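Local coordinates for CalU16 (Micromonospora echinospora, PDB 4FPW), which is an enediyne self-sacrifice resistance protein of the AHA1 family, probably protecting its producer by being consumed in place of more vital targets, at residues A[51-56]-A[63-68]; A[70-75]-A[83-88]; A[90-95]-A[114-119]. All coordinates share one frame; numbering follows the deposited sequence.

Contact 1 (A[51-56]-A[63-68]); sequences IEPKGD and FALQGN
Lys54 and Ala64 form the hydrogen-bonded pair of a short antiparallel beta hairpin at one margin of the Bet v 1-like sheet. Two backbone bonds join them, Lys54 N to Ala64 O and Ala64 N to Lys54 O, each 2.9 Å long and noticeably bent at the hydrogen; CA-H...O contacts from Pro53 to Ala64 O and from Phe63 to Lys54 O accompany them. The tight side is apolar. Leu65 CD2 lies 3.4 Å from Pro53 CB, while Leu65 CG lies in the plane of the Phe63 ring, at its edge. Ile46 of helix 43-49 backs Pro53, and Ile84 and Trp86 of strand 81-86 back Phe63 and Leu65. The face that Lys54 shares with Ala64 is looser, and Lys54 is exposed to solvent there. Past CB its chain leaves the partner strand and bends at its last torsion (chi4 48°), bringing Lys54 NZ to Glu52 OE2 of its own segment at 2.8 Å, a salt bridge in which NZ stands above the carboxylate plane. At the far end, Gln66 centres an inverse gamma turn bordered by Ile51. The Ile51 CG2 branch, anti to the backbone N, lies 3.7 Å from Leu65 CB and 3.4 Å from Gln66 N.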
ATOM      1  N   ILE A  51       9.448   2.145   6.246  1.00 49.83           N
ATOM      2  CA  ILE A  51       9.465   2.992   7.435  1.00 50.16           C
ATOM      3  C   ILE A  51       8.622   2.403   8.543  1.00 50.89           C
ATOM      4  O   ILE A  51       7.433   2.166   8.340  1.00 54.25           O
ATOM      5  CB  ILE A  51       8.808   4.371   7.155  1.00 49.26           C
ATOM      6  CG1 ILE A  51       9.514   5.121   6.009  1.00 49.09           C
ATOM      7  CG2 ILE A  51       8.825   5.230   8.416  1.00 50.26           C
ATOM      8  CD1 ILE A  51       8.738   6.320   5.495  1.00 46.99           C
ATOM      9  N   GLU A  52       9.186   2.255   9.737  1.00 51.75           N
ATOM     10  CA  GLU A  52       8.398   1.768  10.874  1.00 52.90           C
ATOM     11  C   GLU A  52       7.308   2.722  11.362  1.00 55.68           C
ATOM     12  O   GLU A  52       7.551   3.916  11.528  1.00 58.85           O
ATOM     13  CB  GLU A  52       9.267   1.457  12.072  1.00 53.42           C
ATOM     14  CG  GLU A  52       8.517   0.699  13.147  1.00 54.13           C
ATOM     15  CD  GLU A  52       9.218   0.724  14.475  1.00 56.36           C
ATOM     16  OE1 GLU A  52      10.408   0.365  14.512  1.00 57.96           O
ATOM     17  OE2 GLU A  52       8.578   1.106  15.482  1.00 57.34           O
ATOM     18  N   PRO A  53       6.108   2.178  11.639  1.00 55.22           N
ATOM     19  CA  PRO A  53       5.030   2.940  12.250  1.00 53.69           C
ATOM     20  C   PRO A  53       5.126   3.017  13.755  1.00 54.73           C
ATOM     21  O   PRO A  53       5.661   2.103  14.394  1.00 52.12           O
ATOM     22  CB  PRO A  53       3.791   2.133  11.886  1.00 53.24           C
ATOM     23  CG  PRO A  53       4.282   0.736  11.830  1.00 54.03           C
ATOM     24  CD  PRO A  53       5.657   0.833  11.236  1.00 54.68           C
ATOM     25  N   LYS A  54       4.560   4.094  14.303  1.00 54.53           N
ATOM     26  CA  LYS A  54       4.606   4.366  15.728  1.00 56.14           C
ATOM     27  C   LYS A  54       3.244   4.846  16.234  1.00 58.19           C
ATOM     28  O   LYS A  54       2.484   5.526  15.519  1.00 56.39           O
ATOM     29  CB  LYS A  54       5.728   5.351  16.043  1.00 57.38           C
ATOM     30  CG  LYS A  54       7.090   4.680  15.946  1.00 58.91           C
ATOM     31  CD  LYS A  54       8.259   5.592  16.274  1.00 63.01           C
ATOM     32  CE  LYS A  54       9.468   4.776  16.729  1.00 65.35           C
ATOM     33  NZ  LYS A  54       9.727   3.633  15.796  1.00 64.51           N
ATOM     34  N   GLY A  55       2.947   4.450  17.471  1.00 58.47           N
ATOM     35  CA  GLY A  55       1.623   4.587  18.047  1.00 59.42           C
ATOM     36  C   GLY A  55       1.214   3.218  18.530  1.00 60.70           C
ATOM     37  O   GLY A  55       2.051   2.309  18.568  1.00 60.52           O
ATOM     38  N   ASP A  56      -0.055   3.077  18.920  1.00 61.54           N
ATOM     39  CA  ASP A  56      -0.628   1.773  19.249  1.00 62.22           C
ATOM     40  C   ASP A  56      -1.068   1.104  17.953  1.00 62.18           C
ATOM     41  O   ASP A  56      -2.086   1.482  17.347  1.00 61.37           O
ATOM     42  CB  ASP A  56      -1.803   1.879  20.229  1.00 63.84           C
ATOM     43  CG  ASP A  56      -2.841   2.912  19.806  1.00 66.23           C
ATOM     44  OD1 ASP A  56      -4.051   2.626  19.950  1.00 69.70           O
ATOM     45  OD2 ASP A  56      -2.456   4.004  19.326  1.00 64.93           O
ATOM     46  N   PHE A  63      -1.212   5.306  13.768  1.00 49.69           N
ATOM     47  CA  PHE A  63       0.149   5.125  13.263  1.00 51.14           C
ATOM     48  C   PHE A  63       0.717   6.436  12.715  1.00 53.83           C
ATOM     49  O   PHE A  63      -0.017   7.234  12.129  1.00 54.81           O
ATOM     50  CB  PHE A  63       0.160   4.083  12.133  1.00 47.92           C
ATOM     51  CG  PHE A  63      -0.281   4.626  10.804  1.00 44.99           C
ATOM     52  CD1 PHE A  63       0.645   5.095   9.886  1.00 44.44           C
ATOM     53  CD2 PHE A  63      -1.619   4.677  10.474  1.00 44.00           C
ATOM     54  CE1 PHE A  63       0.253   5.604   8.658  1.00 43.00           C
ATOM     55  CE2 PHE A  63      -2.026   5.191   9.252  1.00 43.17           C
ATOM     56  CZ  PHE A  63      -1.090   5.661   8.338  1.00 42.73           C
ATOM     57  N   ALA A  64       2.024   6.632  12.901  1.00 55.58           N
ATOM     58  CA  ALA A  64       2.787   7.655  12.180  1.00 55.75           C
ATOM     59  C   ALA A  64       4.056   7.033  11.676  1.00 55.64           C
ATOM     60  O   ALA A  64       4.648   6.197  12.348  1.00 56.67           O
ATOM     61  CB  ALA A  64       3.123   8.835  13.074  1.00 58.42           C
ATOM     62  N   LEU A  65       4.458   7.454  10.484  1.00 56.34           N
ATOM     63  CA  LEU A  65       5.675   7.000   9.855  1.00 57.70           C
ATOM     64  C   LEU A  65       6.597   8.216   9.799  1.00 61.14           C
ATOM     65  O   LEU A  65       6.155   9.342   9.551  1.00 62.07           O
ATOM     66  CB  LEU A  65       5.354   6.437   8.470  1.00 57.05           C
ATOM     67  CG  LEU A  65       4.092   5.547   8.538  1.00 56.40           C
ATOM     68  CD1 LEU A  65       3.494   5.286   7.171  1.00 55.69           C
ATOM     69  CD2 LEU A  65       4.379   4.235   9.238  1.00 55.53           C
ATOM     70  N   GLN A  66       7.874   7.987  10.068  1.00 61.44           N
ATOM     71  CA  GLN A  66       8.832   9.060  10.189  1.00 63.95           C
ATOM     72  C   GLN A  66       9.055   9.826   8.887  1.00 66.71           C
ATOM     73  O   GLN A  66      10.009   9.557   8.140  1.00 72.35           O
ATOM     74  CB  GLN A  66      10.160   8.487  10.673  1.00 66.05           C
ATOM     75  CG  GLN A  66      11.189   9.546  11.027  1.00 68.66           C
ATOM     76  CD  GLN A  66      10.785  10.358  12.252  1.00 71.18           C
ATOM     77  OE1 GLN A  66      10.146   9.842  13.185  1.00 70.35           O
ATOM     78  NE2 GLN A  66      11.169  11.632  12.267  1.00 71.92           N
ATOM     79  N   GLY A  67       8.191  10.795   8.618  1.00 66.02           N
ATOM     80  CA  GLY A  67       8.351  11.651   7.439  1.00 65.72           C
ATOM     81  C   GLY A  67       6.983  12.030   6.930  1.00 64.74           C
ATOM     82  O   GLY A  67       6.638  11.761   5.778  1.00 68.11           O
ATOM     83  N   ASN A  68       6.206  12.638   7.818  1.00 62.73           N
ATOM     84  CA  ASN A  68       4.787  12.849   7.598  1.00 61.23           C
ATOM     85  C   ASN A  68       3.953  11.612   7.904  1.00 57.67           C
ATOM     86  O   ASN A  68       4.042  11.025   8.991  1.00 59.01           O
TER

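Contact 2 (A[70-75]-A[83-88]); sequences SGDILR and TISWVY
The beta hairpin of strands 70-77 and 81-86 is interrupted by a classic beta bulge, in which Leu74 and Arg75 together face Thr83. At the bulge, Thr83 N gives a nearly straight bond to Arg75 O (2.8 Å), and Arg75 N returns one to Thr83 O, reaching that oxygen from above its carbonyl plane. Arg75 CB packs against Thr83 CB, but the guanidinium group turns away to a salt bridge with Glu77. At the other end Val87 N meets Ser70 O almost head-on at 2.9 Å, whereas the return bond from Ser70 N to Val87 O is weak. Val87 CG1 also lies over this junction, 3.7 Å from Ser70 OG.

Between the two ladders the register slips by one residue, and a side chain enters the backbone bonding. Ser85 OG, held between its own backbone N and carbonyl carbon (chi1 72°), accepts from Asp72 N at 2.7 Å, while Ser85 N donates to Asp72 O. The same hydroxyl comes within 3.3 Å of Gly71 CA, a close approach at a residue without a side chain. A water bridges Ser85 OG and Asp72 OD2, donating to the carboxylate. In the antiparallel sheet of this Bet v 1-like fold, the hairpin lies between strands 62-65 and 94-103, and Trp86 points away from the 70-75 segment to meet Trp128 and, edge-to-face, His113. Ile84 CG2 approaches Ile73 CG1 at 4.2 Å; the other branch of Ile84 carries CD1 to the edge of the Trp86 ring, in the ring plane.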
ATOM      1  N   SER A  70       0.481   9.696   8.648  1.00 45.90           N
ATOM      2  CA  SER A  70       0.001   9.198   9.901  1.00 45.88           C
ATOM      3  C   SER A  70      -1.374   8.744   9.552  1.00 43.78           C
ATOM      4  O   SER A  70      -1.858   9.040   8.465  1.00 43.43           O
ATOM      5  CB  SER A  70      -0.084  10.344  10.908  1.00 46.81           C
ATOM      6  OG  SER A  70      -0.934  11.369  10.388  1.00 46.44           O
ATOM      7  N   GLY A  71      -2.034   8.057  10.459  1.00 42.96           N
ATOM      8  CA  GLY A  71      -3.427   7.786  10.222  1.00 43.16           C
ATOM      9  C   GLY A  71      -3.938   6.879  11.273  1.00 44.03           C
ATOM     10  O   GLY A  71      -3.249   6.592  12.250  1.00 43.76           O
ATOM     11  N   ASP A  72      -5.162   6.430  11.075  1.00 46.47           N
ATOM     12  CA  ASP A  72      -5.782   5.552  12.041  1.00 48.65           C
ATOM     13  C   ASP A  72      -5.856   4.160  11.477  1.00 47.98           C
ATOM     14  O   ASP A  72      -5.635   3.940  10.288  1.00 47.53           O
ATOM     15  CB  ASP A  72      -7.144   6.091  12.454  1.00 49.77           C
ATOM     16  CG  ASP A  72      -7.013   7.397  13.190  1.00 52.78           C
ATOM     17  OD1 ASP A  72      -6.455   7.382  14.314  1.00 55.00           O
ATOM     18  OD2 ASP A  72      -7.410   8.441  12.629  1.00 53.44           O
ATOM     19  N   ILE A  73      -6.141   3.231  12.368  1.00 47.72           N
ATOM     20  CA  ILE A  73      -6.200   1.851  12.045  1.00 47.09           C
ATOM     21  C   ILE A  73      -7.666   1.507  12.125  1.00 47.96           C
ATOM     22  O   ILE A  73      -8.177   1.109  13.178  1.00 48.28           O
ATOM     23  CB  ILE A  73      -5.323   1.046  13.025  1.00 49.17           C
ATOM     24  CG1 ILE A  73      -3.863   1.522  12.901  1.00 49.48           C
ATOM     25  CG2 ILE A  73      -5.435  -0.451  12.767  1.00 49.64           C
ATOM     26  CD1 ILE A  73      -2.892   0.833  13.840  1.00 51.21           C
ATOM     27  N   LEU A  74      -8.341   1.674  10.990  1.00 47.54           N
ATOM     28  CA  LEU A  74      -9.778   1.407  10.891  1.00 48.28           C
ATOM     29  C   LEU A  74     -10.060  -0.092  11.088  1.00 49.42           C
ATOM     30  O   LEU A  74     -10.704  -0.475  12.073  1.00 52.66           O
ATOM     31  CB  LEU A  74     -10.342   1.923   9.549  1.00 47.19           C
ATOM     32  CG  LEU A  74      -9.926   3.342   9.127  1.00 46.79           C
ATOM     33  CD1 LEU A  74     -10.466   3.741   7.757  1.00 46.48           C
ATOM     34  CD2 LEU A  74     -10.337   4.362  10.183  1.00 47.19           C
ATOM     35  N   ARG A  75      -9.534  -0.937  10.193  1.00 48.71           N
ATOM     36  CA  ARG A  75      -9.795  -2.397  10.232  1.00 47.53           C
ATOM     37  C   ARG A  75      -8.515  -3.239  10.294  1.00 47.64           C
ATOM     38  O   ARG A  75      -7.535  -2.958   9.592  1.00 44.90           O
ATOM     39  CB  ARG A  75     -10.592  -2.816   8.997  1.00 46.63           C
ATOM     40  CG  ARG A  75     -11.388  -4.100   9.167  1.00 46.78           C
ATOM     41  CD  ARG A  75     -12.656  -3.833   9.952  1.00 46.47           C
ATOM     42  NE  ARG A  75     -13.533  -4.988   9.947  1.00 47.40           N
ATOM     43  CZ  ARG A  75     -14.510  -5.207  10.817  1.00 48.10           C
ATOM     44  NH1 ARG A  75     -14.760  -4.337  11.793  1.00 49.93           N
ATOM     45  NH2 ARG A  75     -15.239  -6.308  10.712  1.00 48.27           N
ATOM     46  N   THR A  83      -7.022  -2.204   6.971  1.00 44.92           N
ATOM     47  CA  THR A  83      -7.407  -0.901   6.449  1.00 43.64           C
ATOM     48  C   THR A  83      -6.971   0.197   7.428  1.00 44.08           C
ATOM     49  O   THR A  83      -7.088   0.064   8.648  1.00 43.79           O
ATOM     50  CB  THR A  83      -8.919  -0.791   6.200  1.00 44.17           C
ATOM     51  OG1 THR A  83      -9.384  -1.972   5.540  1.00 44.24           O
ATOM     52  CG2 THR A  83      -9.243   0.449   5.339  1.00 44.24           C
ATOM     53  N   ILE A  84      -6.466   1.281   6.865  1.00 42.89           N
ATOM     54  CA  ILE A  84      -5.992   2.400   7.628  1.00 43.73           C
ATOM     55  C   ILE A  84      -6.295   3.686   6.873  1.00 43.95           C
ATOM     56  O   ILE A  84      -6.392   3.669   5.633  1.00 43.36           O
ATOM     57  CB  ILE A  84      -4.476   2.324   7.857  1.00 43.63           C
ATOM     58  CG1 ILE A  84      -3.707   2.229   6.528  1.00 43.03           C
ATOM     59  CG2 ILE A  84      -4.141   1.155   8.745  1.00 43.03           C
ATOM     60  CD1 ILE A  84      -2.341   2.868   6.600  1.00 42.85           C
ATOM     61  N   SER A  85      -6.447   4.783   7.616  1.00 42.78           N
ATOM     62  CA  SER A  85      -6.606   6.110   7.009  1.00 42.77           C
ATOM     63  C   SER A  85      -5.224   6.607   6.692  1.00 41.25           C
ATOM     64  O   SER A  85      -4.243   6.042   7.144  1.00 40.45           O
ATOM     65  CB  SER A  85      -7.309   7.115   7.954  1.00 44.72           C
ATOM     66  OG  SER A  85      -6.467   7.514   9.036  1.00 45.36           O
ATOM     67  N   TRP A  86      -5.146   7.679   5.928  1.00 41.73           N
ATOM     68  CA  TRP A  86      -3.875   8.119   5.405  1.00 42.86           C
ATOM     69  C   TRP A  86      -3.878   9.647   5.269  1.00 45.15           C
ATOM     70  O   TRP A  86      -4.427  10.198   4.297  1.00 44.40           O
ATOM     71  CB  TRP A  86      -3.635   7.430   4.063  1.00 42.20           C
ATOM     72  CG  TRP A  86      -2.256   7.536   3.572  1.00 41.03           C
ATOM     73  CD1 TRP A  86      -1.750   8.496   2.752  1.00 42.39           C
ATOM     74  CD2 TRP A  86      -1.183   6.645   3.865  1.00 41.74           C
ATOM     75  NE1 TRP A  86      -0.410   8.273   2.526  1.00 42.45           N
ATOM     76  CE2 TRP A  86      -0.041   7.134   3.194  1.00 41.90           C
ATOM     77  CE3 TRP A  86      -1.074   5.476   4.637  1.00 41.69           C
ATOM     78  CZ2 TRP A  86       1.189   6.498   3.261  1.00 42.28           C
ATOM     79  CZ3 TRP A  86       0.142   4.832   4.692  1.00 42.53           C
ATOM     80  CH2 TRP A  86       1.265   5.342   4.004  1.00 43.33           C
ATOM     81  N   VAL A  87      -3.280  10.328   6.254  1.00 46.45           N
ATOM     82  CA  VAL A  87      -3.283  11.795   6.270  1.00 47.85           C
ATOM     83  C   VAL A  87      -1.890  12.357   5.938  1.00 49.13           C
ATOM     84  O   VAL A  87      -0.885  11.885   6.476  1.00 47.08           O
ATOM     85  CB  VAL A  87      -3.927  12.413   7.560  1.00 49.01           C
ATOM     86  CG1 VAL A  87      -4.225  11.380   8.648  1.00 48.82           C
ATOM     87  CG2 VAL A  87      -3.106  13.580   8.105  1.00 49.85           C
ATOM     88  N   TYR A  88      -1.850  13.327   5.014  1.00 49.36           N
ATOM     89  CA  TYR A  88      -0.604  13.966   4.588  1.00 53.10           C
ATOM     90  C   TYR A  88      -0.787  15.467   4.274  1.00 56.81           C
ATOM     91  O   TYR A  88      -1.768  15.888   3.654  1.00 59.18           O
ATOM     92  CB  TYR A  88       0.023  13.224   3.400  1.00 51.98           C
ATOM     93  CG  TYR A  88       1.478  13.604   3.119  1.00 54.83           C
ATOM     94  CD1 TYR A  88       2.499  13.222   3.984  1.00 55.62           C
ATOM     95  CD2 TYR A  88       1.829  14.351   1.982  1.00 56.78           C
ATOM     96  CE1 TYR A  88       3.824  13.568   3.738  1.00 57.68           C
ATOM     97  CE2 TYR A  88       3.148  14.695   1.719  1.00 56.88           C
ATOM     98  CZ  TYR A  88       4.146  14.302   2.595  1.00 58.91           C
ATOM     99  OH  TYR A  88       5.456  14.656   2.335  1.00 59.33           O
TER
HETATM  100  O   HOH W   1      -8.502   8.857  10.404  1.00 44.80           O

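Contact 3 (A[90-95]-A[114-119]); sequences GKPDSE and ATTSEQ
Glu95 and Ala114 are joined by a pair of antiparallel backbone bonds, Ala114 N to Glu95 O at 2.7 Å and Glu95 N to Ala114 O at 3.0 Å, both fairly straight. Next to them the Ser94 side chain lies alongside the partner segment: its CB is 3.4 Å from Ala114 O, and its OG, placed beside the backbone N (chi1 -65°), rests 3.5 Å from Thr115 CB. Beyond Ser94 the chains draw apart and a water takes over, donating to Asp93 O and accepting from Thr116 N at 2.7 Å, so two backbone groups too distant for a direct bond are linked through it. Farther along, the Pro92 ring covers the turn, with CG 3.8 Å from Ser117 CB and CB facing Thr116 OG1.

What shapes that turn lies within the 114-119 segment. Thr115 OG1, anti to its own N (chi1 164°), accepts from Ser117 N at 3.0 Å and closes an ST turn, bending the chain out of the strand. Ser117 then occupies the N-cap position of helix 118-138, where its OG takes a weak bond from Met120 N. Met120 also packs on Ser94 and Thr115, and Lys91 reaches the same helix through a salt bridge to Glu123. At the sheet end, the Glu95 carboxylate pairs with Arg13. The contact thus sits where strand 106-115, the last along the chain, passes through a tight turn into helix 118-138, the long helix that the sheet curves around, the junction expected of the helix-grip architecture of Bet v 1-like proteins.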
ATOM      1  N   GLY A  90      -0.291  18.470   2.515  1.00 61.49           N
ATOM      2  CA  GLY A  90      -0.970  19.239   1.470  1.00 60.28           C
ATOM      3  C   GLY A  90      -2.101  18.475   0.798  1.00 58.59           C
ATOM      4  O   GLY A  90      -2.652  18.945  -0.195  1.00 56.80           O
ATOM      5  N   LYS A  91      -2.469  17.321   1.367  1.00 56.87           N
ATOM      6  CA  LYS A  91      -3.257  16.316   0.676  1.00 54.78           C
ATOM      7  C   LYS A  91      -4.630  16.089   1.295  1.00 53.03           C
ATOM      8  O   LYS A  91      -4.791  16.272   2.493  1.00 51.00           O
ATOM      9  CB  LYS A  91      -2.501  14.983   0.690  1.00 54.24           C
ATOM     10  CG  LYS A  91      -1.177  14.989  -0.062  1.00 55.16           C
ATOM     11  CD  LYS A  91      -1.410  15.135  -1.559  1.00 55.01           C
ATOM     12  CE  LYS A  91      -0.150  14.896  -2.380  1.00 54.71           C
ATOM     13  NZ  LYS A  91      -0.465  14.874  -3.848  1.00 54.52           N
ATOM     14  N   PRO A  92      -5.616  15.659   0.471  1.00 52.04           N
ATOM     15  CA  PRO A  92      -6.881  15.176   1.006  1.00 51.06           C
ATOM     16  C   PRO A  92      -6.625  13.862   1.682  1.00 47.86           C
ATOM     17  O   PRO A  92      -5.575  13.285   1.471  1.00 46.53           O
ATOM     18  CB  PRO A  92      -7.756  14.983  -0.229  1.00 51.62           C
ATOM     19  CG  PRO A  92      -6.802  14.791  -1.352  1.00 52.21           C
ATOM     20  CD  PRO A  92      -5.585  15.595  -1.003  1.00 52.75           C
ATOM     21  N   ASP A  93      -7.558  13.426   2.517  1.00 47.75           N
ATOM     22  CA  ASP A  93      -7.368  12.219   3.295  1.00 47.16           C
ATOM     23  C   ASP A  93      -7.648  11.055   2.370  1.00 46.82           C
ATOM     24  O   ASP A  93      -8.450  11.155   1.442  1.00 47.86           O
ATOM     25  CB  ASP A  93      -8.254  12.195   4.559  1.00 47.39           C
ATOM     26  CG  ASP A  93      -7.673  13.039   5.715  1.00 48.82           C
ATOM     27  OD1 ASP A  93      -6.839  13.933   5.450  1.00 47.81           O
ATOM     28  OD2 ASP A  93      -8.039  12.797   6.894  1.00 48.35           O
ATOM     29  N   SER A  94      -6.946   9.965   2.623  1.00 46.86           N
ATOM     30  CA  SER A  94      -6.948   8.791   1.762  1.00 44.89           C
ATOM     31  C   SER A  94      -7.240   7.575   2.603  1.00 43.21           C
ATOM     32  O   SER A  94      -7.401   7.674   3.817  1.00 41.15           O
ATOM     33  CB  SER A  94      -5.573   8.615   1.123  1.00 45.00           C
ATOM     34  OG  SER A  94      -5.233   9.671   0.242  1.00 46.15           O
ATOM     35  N   GLU A  95      -7.288   6.419   1.954  1.00 43.53           N
ATOM     36  CA  GLU A  95      -7.519   5.156   2.648  1.00 42.84           C
ATOM     37  C   GLU A  95      -6.716   4.116   1.918  1.00 43.32           C
ATOM     38  O   GLU A  95      -6.646   4.133   0.691  1.00 42.23           O
ATOM     39  CB  GLU A  95      -8.998   4.825   2.576  1.00 43.94           C
ATOM     40  CG  GLU A  95      -9.579   3.947   3.666  1.00 44.56           C
ATOM     41  CD  GLU A  95     -11.100   4.041   3.655  1.00 46.06           C
ATOM     42  OE1 GLU A  95     -11.612   5.146   3.951  1.00 46.97           O
ATOM     43  OE2 GLU A  95     -11.784   3.039   3.324  1.00 44.60           O
ATOM     44  N   ALA A 114      -6.974   4.308  -2.011  1.00 45.86           N
ATOM     45  CA  ALA A 114      -8.037   5.093  -2.605  1.00 46.18           C
ATOM     46  C   ALA A 114      -7.869   6.540  -2.181  1.00 46.91           C
ATOM     47  O   ALA A 114      -7.522   6.818  -1.027  1.00 47.54           O
ATOM     48  CB  ALA A 114      -9.389   4.568  -2.155  1.00 46.89           C
ATOM     49  N   THR A 115      -8.135   7.446  -3.121  1.00 46.47           N
ATOM     50  CA  THR A 115      -8.014   8.876  -2.908  1.00 45.49           C
ATOM     51  C   THR A 115      -8.794   9.639  -3.963  1.00 46.03           C
ATOM     52  O   THR A 115      -8.804   9.251  -5.131  1.00 47.00           O
ATOM     53  CB  THR A 115      -6.567   9.349  -3.017  1.00 45.22           C
ATOM     54  OG1 THR A 115      -6.557  10.775  -3.175  1.00 46.20           O
ATOM     55  CG2 THR A 115      -5.857   8.704  -4.220  1.00 45.01           C
ATOM     56  N   THR A 116      -9.410  10.739  -3.546  1.00 45.39           N
ATOM     57  CA  THR A 116     -10.257  11.564  -4.399  1.00 45.78           C
ATOM     58  C   THR A 116      -9.413  12.476  -5.288  1.00 46.38           C
ATOM     59  O   THR A 116      -9.940  13.135  -6.178  1.00 47.94           O
ATOM     60  CB  THR A 116     -11.163  12.485  -3.543  1.00 47.39           C
ATOM     61  OG1 THR A 116     -10.338  13.342  -2.744  1.00 47.00           O
ATOM     62  CG2 THR A 116     -12.082  11.683  -2.607  1.00 46.83           C
ATOM     63  N   SER A 117      -8.107  12.527  -5.035  1.00 45.99           N
ATOM     64  CA  SER A 117      -7.190  13.331  -5.830  1.00 47.76           C
ATOM     65  C   SER A 117      -6.597  12.567  -7.028  1.00 49.19           C
ATOM     66  O   SER A 117      -5.784  11.639  -6.856  1.00 48.78           O
ATOM     67  CB  SER A 117      -6.064  13.817  -4.936  1.00 48.61           C
ATOM     68  OG  SER A 117      -5.217  14.711  -5.632  1.00 50.16           O
ATOM     69  N   GLU A 118      -6.991  12.965  -8.239  1.00 49.95           N
ATOM     70  CA  GLU A 118      -6.446  12.364  -9.461  1.00 51.61           C
ATOM     71  C   GLU A 118      -4.920  12.403  -9.522  1.00 51.55           C
ATOM     72  O   GLU A 118      -4.294  11.440  -9.939  1.00 53.48           O
ATOM     73  CB  GLU A 118      -6.987  13.053 -10.704  1.00 54.01           C
ATOM     74  CG  GLU A 118      -6.497  12.407 -11.996  1.00 54.68           C
ATOM     75  CD  GLU A 118      -7.401  12.705 -13.166  1.00 55.08           C
ATOM     76  OE1 GLU A 118      -8.000  11.759 -13.719  1.00 54.47           O
ATOM     77  OE2 GLU A 118      -7.533  13.893 -13.512  1.00 58.72           O
ATOM     78  N   GLN A 119      -4.339  13.529  -9.123  1.00 52.75           N
ATOM     79  CA  GLN A 119      -2.887  13.694  -9.049  1.00 51.34           C
ATOM     80  C   GLN A 119      -2.274  12.674  -8.094  1.00 50.23           C
ATOM     81  O   GLN A 119      -1.273  12.020  -8.415  1.00 49.23           O
ATOM     82  CB  GLN A 119      -2.580  15.102  -8.564  1.00 53.07           C
ATOM     83  CG  GLN A 119      -1.128  15.510  -8.686  1.00 54.05           C
ATOM     84  CD  GLN A 119      -0.939  16.982  -8.405  1.00 55.88           C
ATOM     85  OE1 GLN A 119      -1.721  17.812  -8.866  1.00 55.36           O
ATOM     86  NE2 GLN A 119       0.100  17.319  -7.642  1.00 57.89           N
TER
HETATM   87  O   HOH W   2      -9.219  11.262  -0.924  1.00 36.62           O

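In the fold
From the N terminus, the chain first runs through strands 7-15 and 20-29 and two short helices before reaching the contacts. Contact 1 closes a six-residue connection, contact 2 a seven-residue one, and contact 3 an 18-residue hairpin excursion that is nearly all strand. They follow in series; none nests in or crosses another. Sheet order carries them together: Phe63 O probably bonds Gly71 N between contacts 1 and 2, and Trp86 O probably accepts a hydrogen bond from Ser94 N between contacts 2 and 3. Contacts 1 and 3 do not touch, their centres about 19 Å apart. The series thus steps from the 53-54 edge inward to strand 106-115 and the start of helix 118-138.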